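Local coordinates for protein intracellular serine protease (Bacillus licheniformis, PDB 4ZOQ) that is the prodomain of LicP, a subtilisin-family (S8) lanthipeptide protease that probably acts as a serine endopeptidase and cleaves peptides sequence-specifically, probably maturing a lanthipeptide precursor, at residues 43-48 / 53-58. Sequence-based numbering, arbitrary orientation.
Sequences KLLDTA and IHADVI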
loop_
_atom_site.group_PDB
_atom_site.type_symbol
_atom_site.label_atom_id
_atom_site.label_comp_id
_atom_site.label_asym_id
_atom_site.label_seq_id
_atom_site.Cartn_x
_atom_site.Cartn_y
_atom_site.Cartn_z
ATOM N N LYS A 43 -3.911 -32.140 -5.975
ATOM C CA LYS A 43 -3.707 -32.986 -7.139
ATOM C C LYS A 43 -2.630 -32.297 -7.956
ATOM O O LYS A 43 -1.971 -32.909 -8.802
ATOM C CB LYS A 43 -4.991 -33.092 -7.974
ATOM C CG LYS A 43 -6.147 -33.749 -7.260
ATOM C CD LYS A 43 -7.357 -33.981 -8.160
ATOM C CE LYS A 43 -8.398 -34.823 -7.419
ATOM N NZ LYS A 43 -9.627 -35.098 -8.214
ATOM N N LEU A 44 -2.397 -31.033 -7.612
ATOM C CA LEU A 44 -1.361 -30.228 -8.234
ATOM C C LEU A 44 -0.000 -30.545 -7.671
ATOM O O LEU A 44 0.972 -30.674 -8.414
ATOM C CB LEU A 44 -1.673 -28.746 -8.008
ATOM C CG LEU A 44 -0.605 -27.701 -8.323
ATOM C CD1 LEU A 44 -0.246 -27.663 -9.781
ATOM C CD2 LEU A 44 -1.054 -26.347 -7.843
ATOM N N LEU A 45 0.052 -30.726 -6.357
ATOM C CA LEU A 45 1.307 -31.001 -5.666
ATOM C C LEU A 45 1.783 -32.425 -5.881
ATOM O O LEU A 45 2.954 -32.712 -5.661
ATOM C CB LEU A 45 1.176 -30.729 -4.170
ATOM C CG LEU A 45 0.946 -29.281 -3.768
ATOM C CD1 LEU A 45 0.681 -29.176 -2.286
ATOM C CD2 LEU A 45 2.173 -28.469 -4.149
ATOM N N ASP A 46 0.885 -33.301 -6.345
ATOM C CA ASP A 46 1.255 -34.689 -6.631
ATOM C C ASP A 46 1.753 -34.840 -8.045
ATOM O O ASP A 46 2.660 -35.619 -8.280
ATOM C CB ASP A 46 0.072 -35.643 -6.403
ATOM C CG ASP A 46 -0.357 -35.753 -4.931
ATOM O OD1 ASP A 46 0.429 -35.422 -3.997
ATOM O OD2 ASP A 46 -1.514 -36.186 -4.720
ATOM N N THR A 47 1.152 -34.135 -8.994
ATOM C CA THR A 47 1.709 -34.098 -10.338
ATOM C C THR A 47 3.093 -33.407 -10.341
ATOM O O THR A 47 3.988 -33.768 -11.102
ATOM C CB THR A 47 0.780 -33.381 -11.307
ATOM O OG1 THR A 47 -0.509 -34.007 -11.285
ATOM C CG2 THR A 47 1.346 -33.446 -12.712
ATOM N N ALA A 48 3.272 -32.418 -9.471
ATOM C CA ALA A 48 4.530 -31.686 -9.452
ATOM C C ALA A 48 5.671 -32.535 -8.920
ATOM O O ALA A 48 6.804 -32.431 -9.383
ATOM C CB ALA A 48 4.391 -30.411 -8.599
ATOM N N ILE A 53 9.293 -31.041 -10.064
ATOM C CA ILE A 53 9.243 -29.606 -10.229
ATOM C C ILE A 53 8.658 -29.048 -8.945
ATOM O O ILE A 53 7.771 -29.652 -8.321
ATOM C CB ILE A 53 8.400 -29.144 -11.482
ATOM C CG1 ILE A 53 6.942 -29.571 -11.389
ATOM C CG2 ILE A 53 9.004 -29.593 -12.812
ATOM C CD1 ILE A 53 6.043 -28.432 -10.948
ATOM N N HIS A 54 9.186 -27.922 -8.492
ATOM C CA HIS A 54 8.587 -27.358 -7.303
ATOM C C HIS A 54 7.539 -26.291 -7.564
ATOM O O HIS A 54 7.766 -25.261 -8.200
ATOM C CB HIS A 54 9.637 -26.945 -6.286
ATOM C CG HIS A 54 9.179 -25.899 -5.343
ATOM N ND1 HIS A 54 8.999 -26.174 -3.997
ATOM C CD2 HIS A 54 9.226 -24.550 -5.432
ATOM C CE1 HIS A 54 8.701 -25.050 -3.368
ATOM N NE2 HIS A 54 8.860 -24.052 -4.214
ATOM N N ALA A 55 6.364 -26.627 -7.038
ATOM C CA ALA A 55 5.151 -25.846 -7.110
ATOM C C ALA A 55 4.823 -25.231 -5.759
ATOM O O ALA A 55 4.565 -25.928 -4.765
ATOM C CB ALA A 55 4.002 -26.718 -7.574
ATOM N N ASP A 56 4.818 -23.905 -5.746
ATOM C CA ASP A 56 4.542 -23.142 -4.544
ATOM C C ASP A 56 3.161 -22.565 -4.702
ATOM O O ASP A 56 2.941 -21.714 -5.548
ATOM C CB ASP A 56 5.569 -22.036 -4.359
ATOM C CG ASP A 56 5.423 -21.313 -3.034
ATOM O OD1 ASP A 56 4.402 -21.526 -2.341
ATOM O OD2 ASP A 56 6.307 -20.479 -2.717
ATOM N N VAL A 57 2.226 -23.036 -3.890
ATOM C CA VAL A 57 0.834 -22.674 -4.062
ATOM C C VAL A 57 0.384 -21.784 -2.941
ATOM O O VAL A 57 0.719 -22.028 -1.777
ATOM C CB VAL A 57 -0.081 -23.892 -4.098
ATOM C CG1 VAL A 57 -1.457 -23.495 -4.606
ATOM C CG2 VAL A 57 0.522 -24.947 -4.976
ATOM N N ILE A 58 -0.320 -20.717 -3.318
ATOM C CA ILE A 58 -1.081 -19.893 -2.393
ATOM C C ILE A 58 -2.460 -20.506 -2.292
ATOM O O ILE A 58 -3.320 -20.271 -3.146
ATOM C CB ILE A 58 -1.155 -18.394 -2.845
ATOM C CG1 ILE A 58 0.243 -17.832 -3.085
ATOM C CG2 ILE A 58 -1.860 -17.524 -1.794
ATOM C CD1 ILE A 58 0.251 -16.521 -3.838
#
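V57 points one methyl, CG2, at helix 41-49, where it meets L44 CD2 tip to tip at 3.6 Å. L45 comes to the same methyl obliquely: its CD2 lies 4.0 Å from V57 CG2 and also 3.5 Å from the carbonyl oxygen A55 O. A turn further along the helix, A48 CB faces A55 CB at 3.9 Å, the short pair letting helix and strand draw close. I53 sets CG1 between its backbone N and carbonyl carbon (chi1 61°), near A48, and the further turn about CB-CG1 brings CD1 to 3.5 Å from A48 CB. The helix runs nearly antiparallel to strand 54-58, at 162°, and packs on one face of the four-stranded antiparallel sheet of this ferredoxin-like subtilase prodomain, 54-58 being an outermost strand, with helix 70-80 beside it touching L44 and I53. D56, whose side chain points away from the helix, makes a salt bridge to K121 of the neighbouring protease chain. Where the chain leaves the helix, I53 N donates a nearly straight bond to A48 O (2.9 Å, 173°), closing the turn into the strand. With an alanine in place of I53, A48 CB would probably lose its CD1 partner and a gap would open beside F76 and V66.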